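Local structure of VirX1 (Cyanophage Syn10, 6QGM) at residues 23-29 / 369-374; 12-17 / 33-37; 52-56 / 363-367; 334-338 / 385-389. The protein catalyses the iodination of diverse substrates as a viral halogenase, probably using a flavin cofactor like other members of the tryptophan halogenase family. One frame throughout, in Å; residues are numbered along the deposited sequence.

Contact 1 of 4, residues 23-29 / 369-374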
loop_
_atom_site.group_PDB
_atom_site.type_symbol
_atom_site.label_atom_id
_atom_site.label_comp_id
_atom_site.label_asym_id
_atom_site.label_seq_id
_atom_site.Cartn_x
_atom_site.Cartn_y
_atom_site.Cartn_z
ATOM N N LEU B 23 -34.126 -4.355 9.690
ATOM C CA LEU B 23 -33.976 -4.274 11.167
ATOM C C LEU B 23 -35.003 -5.195 11.838
ATOM O O LEU B 23 -34.606 -5.941 12.750
ATOM C CB LEU B 23 -34.129 -2.816 11.617
ATOM C CG LEU B 23 -32.933 -1.902 11.296
ATOM C CD1 LEU B 23 -33.114 -0.504 11.883
ATOM C CD2 LEU B 23 -31.622 -2.491 11.787
ATOM N N SER B 24 -36.269 -5.164 11.401
ATOM C CA SER B 24 -37.378 -5.945 12.018
ATOM C C SER B 24 -37.091 -7.457 11.912
ATOM O O SER B 24 -37.428 -8.193 12.860
ATOM C CB SER B 24 -38.717 -5.587 11.417
ATOM O OG SER B 24 -38.871 -6.163 10.128
ATOM N N LYS B 25 -36.470 -7.893 10.812
ATOM C CA LYS B 25 -36.225 -9.323 10.490
ATOM C C LYS B 25 -34.867 -9.764 11.056
ATOM O O LYS B 25 -34.843 -10.814 11.723
ATOM C CB LYS B 25 -36.320 -9.554 8.980
ATOM C CG LYS B 25 -36.041 -10.978 8.532
ATOM C CD LYS B 25 -36.843 -11.427 7.344
ATOM C CE LYS B 25 -36.545 -12.863 6.941
ATOM N NZ LYS B 25 -35.108 -13.068 6.627
ATOM N N LEU B 26 -33.787 -9.006 10.822
ATOM C CA LEU B 26 -32.392 -9.408 11.165
ATOM C C LEU B 26 -32.006 -8.946 12.583
ATOM O O LEU B 26 -30.971 -9.417 13.083
ATOM C CB LEU B 26 -31.433 -8.835 10.119
ATOM C CG LEU B 26 -31.757 -9.167 8.660
ATOM C CD1 LEU B 26 -30.837 -8.440 7.701
ATOM C CD2 LEU B 26 -31.672 -10.654 8.417
ATOM N N CYS B 27 -32.774 -8.051 13.213
ATOM C CA CYS B 27 -32.495 -7.505 14.573
ATOM C C CYS B 27 -33.774 -7.560 15.404
ATOM O O CYS B 27 -34.284 -6.529 15.855
ATOM C CB CYS B 27 -31.938 -6.086 14.500
ATOM S SG CYS B 27 -30.472 -5.932 13.430
ATOM N N PRO B 28 -34.303 -8.780 15.660
ATOM C CA PRO B 28 -35.592 -8.946 16.343
ATOM C C PRO B 28 -35.625 -8.335 17.753
ATOM O O PRO B 28 -36.697 -8.022 18.211
ATOM C CB PRO B 28 -35.769 -10.466 16.450
ATOM C CG PRO B 28 -34.819 -11.036 15.419
ATOM C CD PRO B 28 -33.661 -10.069 15.360
ATOM N N GLN B 29 -34.463 -8.193 18.399
ATOM C CA GLN B 29 -34.308 -7.590 19.756
ATOM C C GLN B 29 -34.758 -6.117 19.742
ATOM O O GLN B 29 -35.130 -5.620 20.819
ATOM C CB GLN B 29 -32.870 -7.756 20.279
ATOM C CG GLN B 29 -31.821 -6.820 19.682
ATOM C CD GLN B 29 -31.146 -7.341 18.430
ATOM O OE1 GLN B 29 -31.744 -8.060 17.623
ATOM N NE2 GLN B 29 -29.884 -6.962 18.239
ATOM N N LEU B 369 -25.212 -1.400 9.442
ATOM C CA LEU B 369 -25.939 -1.111 10.706
ATOM C C LEU B 369 -26.377 -2.427 11.358
ATOM O O LEU B 369 -26.136 -2.587 12.572
ATOM C CB LEU B 369 -27.146 -0.224 10.400
ATOM C CG LEU B 369 -27.874 0.307 11.625
ATOM C CD1 LEU B 369 -26.912 1.100 12.506
ATOM C CD2 LEU B 369 -29.074 1.140 11.194
ATOM N N VAL B 370 -26.992 -3.326 10.575
ATOM C CA VAL B 370 -27.451 -4.674 11.023
ATOM C C VAL B 370 -26.241 -5.423 11.582
ATOM O O VAL B 370 -26.399 -6.114 12.621
ATOM C CB VAL B 370 -28.137 -5.466 9.892
ATOM C CG1 VAL B 370 -28.300 -6.935 10.241
ATOM C CG2 VAL B 370 -29.493 -4.886 9.538
ATOM N N TYR B 371 -25.087 -5.278 10.925
ATOM C CA TYR B 371 -23.820 -5.959 11.295
ATOM C C TYR B 371 -23.415 -5.528 12.707
ATOM O O TYR B 371 -23.153 -6.404 13.544
ATOM C CB TYR B 371 -22.736 -5.679 10.251
ATOM C CG TYR B 371 -21.386 -6.236 10.616
ATOM C CD1 TYR B 371 -21.046 -7.535 10.286
ATOM C CD2 TYR B 371 -20.456 -5.477 11.299
ATOM C CE1 TYR B 371 -19.811 -8.069 10.613
ATOM C CE2 TYR B 371 -19.230 -5.998 11.664
ATOM C CZ TYR B 371 -18.903 -7.299 11.318
ATOM O OH TYR B 371 -17.688 -7.818 11.665
ATOM N N LEU B 372 -23.402 -4.219 12.978
ATOM C CA LEU B 372 -22.975 -3.661 14.289
ATOM C C LEU B 372 -24.008 -3.980 15.380
ATOM O O LEU B 372 -23.604 -4.282 16.519
ATOM C CB LEU B 372 -22.766 -2.149 14.137
ATOM C CG LEU B 372 -21.530 -1.728 13.345
ATOM C CD1 LEU B 372 -21.389 -0.227 13.338
ATOM C CD2 LEU B 372 -20.263 -2.356 13.906
ATOM N N ILE B 373 -25.298 -3.885 15.075
ATOM C CA ILE B 373 -26.376 -4.095 16.087
ATOM C C ILE B 373 -26.406 -5.577 16.506
ATOM O O ILE B 373 -26.658 -5.825 17.696
ATOM C CB ILE B 373 -27.722 -3.573 15.543
ATOM C CG1 ILE B 373 -27.721 -2.038 15.516
ATOM C CG2 ILE B 373 -28.886 -4.138 16.339
ATOM C CD1 ILE B 373 -28.955 -1.423 14.889
ATOM N N ASN B 374 -26.120 -6.514 15.591
ATOM C CA ASN B 374 -26.134 -7.976 15.881
ATOM C C ASN B 374 -24.809 -8.429 16.495
ATOM O O ASN B 374 -24.705 -9.603 16.875
ATOM C CB ASN B 374 -26.450 -8.816 14.641
ATOM C CG ASN B 374 -27.881 -8.635 14.199
ATOM O OD1 ASN B 374 -28.702 -8.114 14.957
ATOM N ND2 ASN B 374 -28.175 -9.030 12.975
#
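L26 and N374 meet where two helices end side by side: helix 14-26, the helix of the Rossmann-type beta-alpha-beta unit, and helix 360-373, which lies against it from far along the chain. The contact is a small apolar seam closed at the C-terminal ends of the two helices by one polar bond. L26 CB rests 3.7 Å from V370 CG1, and the two side chains cross at about a right angle. L23 slides past the same valine in the opposite direction, its CD2 3.9 Å from V370 CG2, while its other methyl, CD1, reaches L369. C27 SG settles 3.8 Å from I373 CG2. A small, polarisable sulfur suits this narrow place between the branched V370 and I373, one turn apart. Q29 lays its amide across I373, with NE2 3.5 Å from I373 CG2.

What sets the polar end is the course of the chain. C27 is the first residue to leave helical geometry, and the carbonyl of L26 is met by N374, the residue just after helix 360-373. Its CG stands anti to the carbonyl carbon (chi1 -69°), which brings the amide to the carbonyl of L26. Further out, L23 and L369 both rest on I223 of strand 221-224, joining the helix pair to the central sheet. Y476 of the second subunit packs on L26, V370 and N374, placing this end of the seam at the subunit interface. The N374 ND2 to L26 O bond is 2.8 Å long and moderately bent (139°), with the donor standing 40° out of the carbonyl plane.

Contact 2 of 4, residues 12-17 / 33-37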
loop_
_atom_site.group_PDB
_atom_site.type_symbol
_atom_site.label_atom_id
_atom_site.label_comp_id
_atom_site.label_asym_id
_atom_site.label_seq_id
_atom_site.Cartn_x
_atom_site.Cartn_y
_atom_site.Cartn_z
ATOM N N GLY B 12 -40.400 7.352 4.795
ATOM C CA GLY B 12 -41.070 6.100 4.401
ATOM C C GLY B 12 -41.041 5.857 2.903
ATOM O O GLY B 12 -42.103 5.491 2.352
ATOM N N GLY B 13 -39.891 6.048 2.252
ATOM C CA GLY B 13 -39.711 5.653 0.843
ATOM C C GLY B 13 -39.234 4.224 0.782
ATOM O O GLY B 13 -39.476 3.475 1.773
ATOM N N SER B 14 -38.510 3.862 -0.279
ATOM C CA SER B 14 -37.687 2.619 -0.312
ATOM C C SER B 14 -36.783 2.591 0.924
ATOM O O SER B 14 -36.906 1.649 1.710
ATOM C CB SER B 14 -36.882 2.484 -1.591
ATOM O OG SER B 14 -36.428 3.756 -2.056
ATOM N N SER B 15 -35.951 3.617 1.114
ATOM C CA SER B 15 -34.933 3.708 2.189
ATOM C C SER B 15 -35.564 3.436 3.555
ATOM O O SER B 15 -34.999 2.638 4.323
ATOM C CB SER B 15 -34.217 5.030 2.153
ATOM O OG SER B 15 -33.162 5.015 1.191
ATOM N N GLY B 16 -36.693 4.072 3.855
ATOM C CA GLY B 16 -37.361 3.943 5.153
ATOM C C GLY B 16 -37.771 2.511 5.404
ATOM O O GLY B 16 -37.420 1.959 6.465
ATOM N N TRP B 17 -38.488 1.915 4.450
ATOM C CA TRP B 17 -39.092 0.571 4.603
ATOM C C TRP B 17 -38.040 -0.520 4.406
ATOM O O TRP B 17 -38.169 -1.575 5.044
ATOM C CB TRP B 17 -40.268 0.436 3.647
ATOM C CG TRP B 17 -41.414 1.281 4.089
ATOM C CD1 TRP B 17 -41.966 2.339 3.440
ATOM C CD2 TRP B 17 -42.113 1.156 5.333
ATOM N NE1 TRP B 17 -42.991 2.857 4.182
ATOM C CE2 TRP B 17 -43.097 2.161 5.352
ATOM C CE3 TRP B 17 -42.009 0.285 6.426
ATOM C CZ2 TRP B 17 -43.959 2.327 6.430
ATOM C CZ3 TRP B 17 -42.870 0.446 7.488
ATOM C CH2 TRP B 17 -43.828 1.456 7.488
ATOM N N ALA B 33 -39.899 1.951 15.225
ATOM C CA ALA B 33 -40.988 2.823 14.729
ATOM C C ALA B 33 -40.519 3.494 13.439
ATOM O O ALA B 33 -39.295 3.778 13.323
ATOM C CB ALA B 33 -41.367 3.831 15.775
ATOM N N LEU B 34 -41.438 3.688 12.483
ATOM C CA LEU B 34 -41.182 4.475 11.248
ATOM C C LEU B 34 -42.166 5.641 11.166
ATOM O O LEU B 34 -43.387 5.388 11.142
ATOM C CB LEU B 34 -41.287 3.588 10.006
ATOM C CG LEU B 34 -40.794 4.254 8.722
ATOM C CD1 LEU B 34 -40.081 3.265 7.832
ATOM C CD2 LEU B 34 -41.927 4.947 7.979
ATOM N N ILE B 35 -41.626 6.861 11.112
ATOM C CA ILE B 35 -42.390 8.137 11.016
ATOM C C ILE B 35 -42.426 8.544 9.543
ATOM O O ILE B 35 -41.342 8.728 8.939
ATOM C CB ILE B 35 -41.746 9.211 11.911
ATOM C CG1 ILE B 35 -41.807 8.816 13.390
ATOM C CG2 ILE B 35 -42.373 10.566 11.660
ATOM C CD1 ILE B 35 -40.654 9.326 14.206
ATOM N N GLU B 36 -43.634 8.665 9.001
ATOM C CA GLU B 36 -43.897 8.942 7.567
ATOM C C GLU B 36 -44.944 10.057 7.532
ATOM O O GLU B 36 -45.868 10.003 8.357
ATOM C CB GLU B 36 -44.285 7.616 6.910
ATOM C CG GLU B 36 -45.075 7.722 5.621
ATOM C CD GLU B 36 -45.569 6.367 5.137
ATOM O OE1 GLU B 36 -44.740 5.582 4.657
ATOM O OE2 GLU B 36 -46.795 6.081 5.248
ATOM N N ASP B 37 -44.753 11.074 6.686
ATOM C CA ASP B 37 -45.681 12.224 6.511
ATOM C C ASP B 37 -46.727 11.825 5.473
ATOM O O ASP B 37 -46.389 11.649 4.303
ATOM C CB ASP B 37 -44.928 13.479 6.073
ATOM C CG ASP B 37 -45.769 14.745 6.023
ATOM O OD1 ASP B 37 -46.981 14.643 5.692
ATOM O OD2 ASP B 37 -45.197 15.830 6.321
#
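L34 reaches from its strand to W17 and the glycine-rich turn. CB lies 4.2 Å from W17 CH2, at the far rim of the indole. With CG anti to the backbone N (chi1 -170°), the branch is carried toward helix 14-26. CD1 sits over the six-membered ring, 3.8 Å from its centroid and 10° off the normal, a CH-pi contact, and also packs on the backbone of G16. CD2 spans W17 CZ2, at 3.7 Å, and G12 CA, at 3.9 Å. Neither glycine has room for a side chain: G12 faces the E36 carboxylate and G16 the backbone of G12, with the L34 methyls close to both.

Beyond the leucine, W17 NE1 donates to E36 OE1 over 3.3 Å, nearly in the plane of the indole, and the carboxylate plane is turned 75° from the ring. In FAD-binding Rossmann relatives an acidic residue at this strand's end commonly holds the adenosine ribose; E36 may do likewise, though no cofactor is present here. H188 of strand 187-198 meets W17 edge-to-face and bonds weakly to E36 OE2. The contact thus ties helix 14-26 to strand 31-36 inside one beta-alpha-beta unit, with helix 169-181 packed against the tryptophan.

Contact 3 of 4, residues 52-56 / 363-367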
loop_
_atom_site.group_PDB
_atom_site.type_symbol
_atom_site.label_atom_id
_atom_site.label_comp_id
_atom_site.label_asym_id
_atom_site.label_seq_id
_atom_site.Cartn_x
_atom_site.Cartn_y
_atom_site.Cartn_z
ATOM N N HIS B 52 -25.262 -6.224 -5.797
ATOM C CA HIS B 52 -25.305 -5.975 -4.327
ATOM C C HIS B 52 -26.727 -6.218 -3.789
ATOM O O HIS B 52 -26.872 -6.781 -2.690
ATOM C CB HIS B 52 -24.863 -4.517 -4.012
ATOM C CG HIS B 52 -23.419 -4.270 -3.660
ATOM N ND1 HIS B 52 -22.392 -4.275 -4.610
ATOM C CD2 HIS B 52 -22.839 -3.950 -2.477
ATOM C CE1 HIS B 52 -21.241 -4.022 -4.011
ATOM N NE2 HIS B 52 -21.488 -3.825 -2.695
ATOM N N PHE B 53 -27.740 -5.782 -4.546
ATOM C CA PHE B 53 -29.189 -5.852 -4.200
ATOM C C PHE B 53 -29.621 -7.294 -3.940
ATOM O O PHE B 53 -30.528 -7.503 -3.109
ATOM C CB PHE B 53 -30.016 -5.252 -5.331
ATOM C CG PHE B 53 -31.463 -4.972 -5.005
ATOM C CD1 PHE B 53 -31.816 -4.060 -4.026
ATOM C CD2 PHE B 53 -32.482 -5.589 -5.707
ATOM C CE1 PHE B 53 -33.144 -3.784 -3.750
ATOM C CE2 PHE B 53 -33.809 -5.327 -5.420
ATOM C CZ PHE B 53 -34.139 -4.420 -4.445
ATOM N N ASN B 54 -29.004 -8.256 -4.639
ATOM C CA ASN B 54 -29.314 -9.701 -4.493
ATOM C C ASN B 54 -29.015 -10.130 -3.044
ATOM O O ASN B 54 -29.835 -10.902 -2.477
ATOM C CB ASN B 54 -28.606 -10.547 -5.552
ATOM C CG ASN B 54 -29.141 -10.379 -6.952
ATOM O OD1 ASN B 54 -30.202 -10.915 -7.279
ATOM N ND2 ASN B 54 -28.406 -9.664 -7.792
ATOM N N LYS B 55 -27.917 -9.644 -2.450
ATOM C CA LYS B 55 -27.535 -9.960 -1.049
ATOM C C LYS B 55 -28.653 -9.492 -0.107
ATOM O O LYS B 55 -29.011 -10.257 0.810
ATOM C CB LYS B 55 -26.231 -9.254 -0.653
ATOM C CG LYS B 55 -25.655 -9.582 0.712
ATOM C CD LYS B 55 -24.884 -8.427 1.305
ATOM C CE LYS B 55 -24.010 -8.903 2.437
ATOM N NZ LYS B 55 -22.849 -8.005 2.638
ATOM N N PHE B 56 -29.163 -8.274 -0.318
ATOM C CA PHE B 56 -30.269 -7.686 0.476
ATOM C C PHE B 56 -31.482 -8.613 0.354
ATOM O O PHE B 56 -32.033 -9.047 1.391
ATOM C CB PHE B 56 -30.566 -6.250 0.026
ATOM C CG PHE B 56 -31.656 -5.569 0.809
ATOM C CD1 PHE B 56 -31.369 -4.931 2.004
ATOM C CD2 PHE B 56 -32.976 -5.600 0.374
ATOM C CE1 PHE B 56 -32.383 -4.360 2.758
ATOM C CE2 PHE B 56 -33.984 -5.003 1.116
ATOM C CZ PHE B 56 -33.683 -4.386 2.308
ATOM N N HIS B 363 -28.566 0.162 0.900
ATOM C CA HIS B 363 -28.465 -1.250 1.388
ATOM C C HIS B 363 -27.102 -1.481 2.050
ATOM O O HIS B 363 -27.064 -2.283 2.995
ATOM C CB HIS B 363 -28.792 -2.335 0.337
ATOM C CG HIS B 363 -28.166 -2.153 -1.005
ATOM N ND1 HIS B 363 -28.899 -2.251 -2.171
ATOM C CD2 HIS B 363 -26.908 -1.839 -1.380
ATOM C CE1 HIS B 363 -28.118 -2.020 -3.206
ATOM N NE2 HIS B 363 -26.891 -1.764 -2.745
ATOM N N GLU B 364 -26.040 -0.796 1.609
ATOM C CA GLU B 364 -24.702 -0.864 2.236
ATOM C C GLU B 364 -24.813 -0.385 3.684
ATOM O O GLU B 364 -24.408 -1.134 4.592
ATOM C CB GLU B 364 -23.686 -0.053 1.425
ATOM C CG GLU B 364 -22.359 0.185 2.129
ATOM C CD GLU B 364 -21.421 -1.004 2.227
ATOM O OE1 GLU B 364 -21.717 -2.100 1.645
ATOM O OE2 GLU B 364 -20.385 -0.833 2.879
ATOM N N ASN B 365 -25.352 0.808 3.905
ATOM C CA ASN B 365 -25.501 1.386 5.269
ATOM C C ASN B 365 -26.438 0.505 6.106
ATOM O O ASN B 365 -26.162 0.348 7.303
ATOM C CB ASN B 365 -25.927 2.853 5.231
ATOM C CG ASN B 365 -24.755 3.759 4.900
ATOM O OD1 ASN B 365 -23.696 3.273 4.503
ATOM N ND2 ASN B 365 -24.927 5.063 5.060
ATOM N N ILE B 366 -27.485 -0.071 5.509
ATOM C CA ILE B 366 -28.446 -0.949 6.235
ATOM C C ILE B 366 -27.691 -2.190 6.713
ATOM O O ILE B 366 -27.783 -2.501 7.912
ATOM C CB ILE B 366 -29.678 -1.301 5.378
ATOM C CG1 ILE B 366 -30.564 -0.074 5.132
ATOM C CG2 ILE B 366 -30.462 -2.436 6.025
ATOM C CD1 ILE B 366 -31.665 -0.278 4.126
ATOM N N GLU B 367 -26.957 -2.854 5.813
ATOM C CA GLU B 367 -26.209 -4.108 6.117
ATOM C C GLU B 367 -25.117 -3.827 7.155
ATOM O O GLU B 367 -24.961 -4.659 8.063
ATOM C CB GLU B 367 -25.731 -4.807 4.852
ATOM C CG GLU B 367 -24.658 -4.132 4.045
ATOM C CD GLU B 367 -24.444 -4.732 2.650
ATOM O OE1 GLU B 367 -25.412 -5.334 2.086
ATOM O OE2 GLU B 367 -23.299 -4.583 2.111
#
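H363 projects from helix 360-373 onto H52 and F53 of helix 52-59, in a helix-helix packing of what is probably the flavin-binding fold of the tryptophan halogenase family. The axes of the two segments approach to 10.6 Å and cross at 41°. The CG of H363 lies between backbone N and carbonyl carbon (chi1 46°), a turn that lays one imidazole face over the backbone of H52. Its NE2 comes 3.6 Å from H52 CB, while ND1 lies in the plane of the F53 ring at its edge, 3.9 Å from CD1. Across these segments both imidazole nitrogens lie nearest to carbon atoms.

Polar exchange lies on the other flank. K55 runs extended and crosses E367 at about a right angle; its NZ forms a salt bridge with E367 OE2 at 3.5 Å, only a weak hydrogen bond. A long lysine suits this more open flank, where V482 of the second subunit also packs on it. E364 stands beside E367, its OE2 accepting from N368 ND2. The charge of K55 would probably offset both carboxylates in part. N54 and N365 point away from this contact into other buried surroundings: N54 ND2 donates to carbonyls of G51 and T163, N54 OD1 bonds to Y165 OH, and N365 ND2 donates to G343 O. F56 packs on H363 and on M18 of helix 14-26, with I366 CG2 at its ring edge, 4.3 Å from CE1.

Contact 4 of 4, residues 334-338 / 385-389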
loop_
_atom_site.group_PDB
_atom_site.type_symbol
_atom_site.label_atom_id
_atom_site.label_comp_id
_atom_site.label_asym_id
_atom_site.label_seq_id
_atom_site.Cartn_x
_atom_site.Cartn_y
_atom_site.Cartn_z
ATOM N N THR B 334 -20.043 14.560 5.497
ATOM C CA THR B 334 -18.662 14.268 5.973
ATOM C C THR B 334 -18.695 13.048 6.902
ATOM O O THR B 334 -17.633 12.473 7.145
ATOM C CB THR B 334 -18.048 15.532 6.598
ATOM O OG1 THR B 334 -18.859 15.968 7.684
ATOM C CG2 THR B 334 -17.953 16.670 5.610
ATOM N N ARG B 335 -19.880 12.694 7.410
ATOM C CA ARG B 335 -20.114 11.496 8.246
ATOM C C ARG B 335 -21.563 11.050 8.083
ATOM O O ARG B 335 -22.439 11.922 7.936
ATOM C CB ARG B 335 -19.872 11.798 9.721
ATOM C CG ARG B 335 -18.405 11.904 10.102
ATOM C CD ARG B 335 -18.240 12.165 11.586
ATOM N NE ARG B 335 -18.911 13.396 11.959
ATOM C CZ ARG B 335 -19.109 13.806 13.200
ATOM N NH1 ARG B 335 -18.636 13.113 14.220
ATOM N NH2 ARG B 335 -19.746 14.936 13.424
ATOM N N ALA B 336 -21.799 9.740 8.151
ATOM C CA ALA B 336 -23.130 9.105 8.050
ATOM C C ALA B 336 -23.741 8.952 9.448
ATOM O O ALA B 336 -24.960 9.215 9.608
ATOM C CB ALA B 336 -22.977 7.773 7.378
ATOM N N TRP B 337 -22.919 8.534 10.420
ATOM C CA TRP B 337 -23.317 8.333 11.835
ATOM C C TRP B 337 -22.765 9.482 12.674
ATOM O O TRP B 337 -21.541 9.539 12.860
ATOM C CB TRP B 337 -22.810 6.980 12.323
ATOM C CG TRP B 337 -23.552 6.443 13.510
ATOM C CD1 TRP B 337 -24.157 7.150 14.509
ATOM C CD2 TRP B 337 -23.745 5.055 13.821
ATOM N NE1 TRP B 337 -24.715 6.299 15.421
ATOM C CE2 TRP B 337 -24.484 5.007 15.024
ATOM C CE3 TRP B 337 -23.378 3.861 13.198
ATOM C CZ2 TRP B 337 -24.857 3.800 15.616
ATOM C CZ3 TRP B 337 -23.752 2.673 13.785
ATOM C CH2 TRP B 337 -24.463 2.641 14.986
ATOM N N VAL B 338 -23.643 10.380 13.120
ATOM C CA VAL B 338 -23.288 11.564 13.953
ATOM C C VAL B 338 -24.154 11.512 15.209
ATOM O O VAL B 338 -25.396 11.452 15.062
ATOM C CB VAL B 338 -23.519 12.872 13.174
ATOM C CG1 VAL B 338 -23.315 14.095 14.047
ATOM C CG2 VAL B 338 -22.651 12.939 11.940
ATOM N N ARG B 385 -18.604 2.933 15.218
ATOM C CA ARG B 385 -19.340 4.003 14.487
ATOM C C ARG B 385 -18.376 4.760 13.559
ATOM O O ARG B 385 -18.772 5.070 12.418
ATOM C CB ARG B 385 -20.032 4.933 15.490
ATOM C CG ARG B 385 -21.117 4.243 16.308
ATOM C CD ARG B 385 -21.980 5.206 17.090
ATOM N NE ARG B 385 -21.293 5.806 18.208
ATOM C CZ ARG B 385 -21.128 5.253 19.396
ATOM N NH1 ARG B 385 -21.601 4.046 19.655
ATOM N NH2 ARG B 385 -20.468 5.919 20.326
ATOM N N ASP B 386 -17.156 5.042 14.031
ATOM C CA ASP B 386 -16.051 5.638 13.227
ATOM C C ASP B 386 -15.715 4.683 12.075
ATOM O O ASP B 386 -15.544 5.174 10.944
ATOM C CB ASP B 386 -14.861 6.004 14.120
ATOM C CG ASP B 386 -15.148 7.194 15.035
ATOM O OD1 ASP B 386 -16.175 7.849 14.821
ATOM O OD2 ASP B 386 -14.342 7.475 15.956
ATOM N N GLY B 387 -15.672 3.374 12.346
ATOM C CA GLY B 387 -15.470 2.317 11.337
ATOM C C GLY B 387 -16.566 2.309 10.293
ATOM O O GLY B 387 -16.243 2.163 9.106
ATOM N N PHE B 388 -17.824 2.454 10.720
ATOM C CA PHE B 388 -19.039 2.554 9.852
ATOM C C PHE B 388 -18.891 3.746 8.897
ATOM O O PHE B 388 -19.139 3.616 7.691
ATOM C CB PHE B 388 -20.282 2.712 10.735
ATOM C CG PHE B 388 -21.577 2.844 9.992
ATOM C CD1 PHE B 388 -21.992 4.054 9.470
ATOM C CD2 PHE B 388 -22.404 1.762 9.848
ATOM C CE1 PHE B 388 -23.203 4.164 8.801
ATOM C CE2 PHE B 388 -23.621 1.868 9.188
ATOM C CZ PHE B 388 -24.006 3.064 8.639
ATOM N N ASN B 389 -18.506 4.906 9.448
ATOM C CA ASN B 389 -18.300 6.171 8.694
ATOM C C ASN B 389 -17.183 5.929 7.671
ATOM O O ASN B 389 -17.374 6.239 6.499
ATOM C CB ASN B 389 -18.040 7.353 9.633
ATOM C CG ASN B 389 -19.274 7.794 10.403
ATOM O OD1 ASN B 389 -20.404 7.504 10.015
ATOM N ND2 ASN B 389 -19.078 8.522 11.490
#
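The amide of N389 grips the backbone of W337 at two points. Its OD1 accepts from W337 N at 2.7 Å (161°), and its ND2 donates to W337 O at 3.0 Å, nearly straight at 173° and with the oxygen in the amide plane. A weak third bond comes to OD1 from A336 N. Asparagine suits the position because one short, flat group offers a donor and an acceptor side by side, much as the backbone of a neighbouring strand would, and strand 337-338 is the outermost on its side of the sheet within the chain.

The aromatic contacts lie around W337. Its edge points into the face of F388, a T-shaped pair with centroids 5.3 Å apart and planes at 87°; CE3 is the atom over the phenyl face. A336 adds its methyl at the rim of F388, with CB 3.9 Å from CE1.

An aliphatic contact covers one face of the indole. R385 lays CG and CD across it, CD standing 3.5 Å from the centroid of the five-membered ring in a CH-pi contact. The chain then bends at its third torsion, and the guanidinium leaves the ring, too far for more than a weak cation-pi attraction. R335 turns away to a salt bridge with E239.

The chemistry divides the work: the amide fixes W337 and satisfies its backbone N and O, F388 and the arginine methylenes hold its ring together with L369, L372 and V342, and the guanidinium of R385 bonds Q382 and, weakly, V380 of its own chain and Q423 of the second subunit.

Helix 360-373 carries contacts 1 and 3, whose centres are about 13 Å apart, and the chain then continues into helix 382-408 of contact 4. Contact 4 touches both: L372 CD1 packs 3.8 Å from W337 CZ3, and N365 O lies 3.5 Å from F388 CE2. Contact 2 shares helix 14-26 with contact 1, at its opposite end, about 17 Å between centres. It holds the glycine-rich turn that in Rossmann relatives binds the dinucleotide, so the FAD site probably lies beside it; this structure contains none. Contact 3 comes within about 4 Å of contact 2 at their nearest atoms. Contacts 1, 3 (just through K55) and 4 reach the second subunit; contact 2 does not.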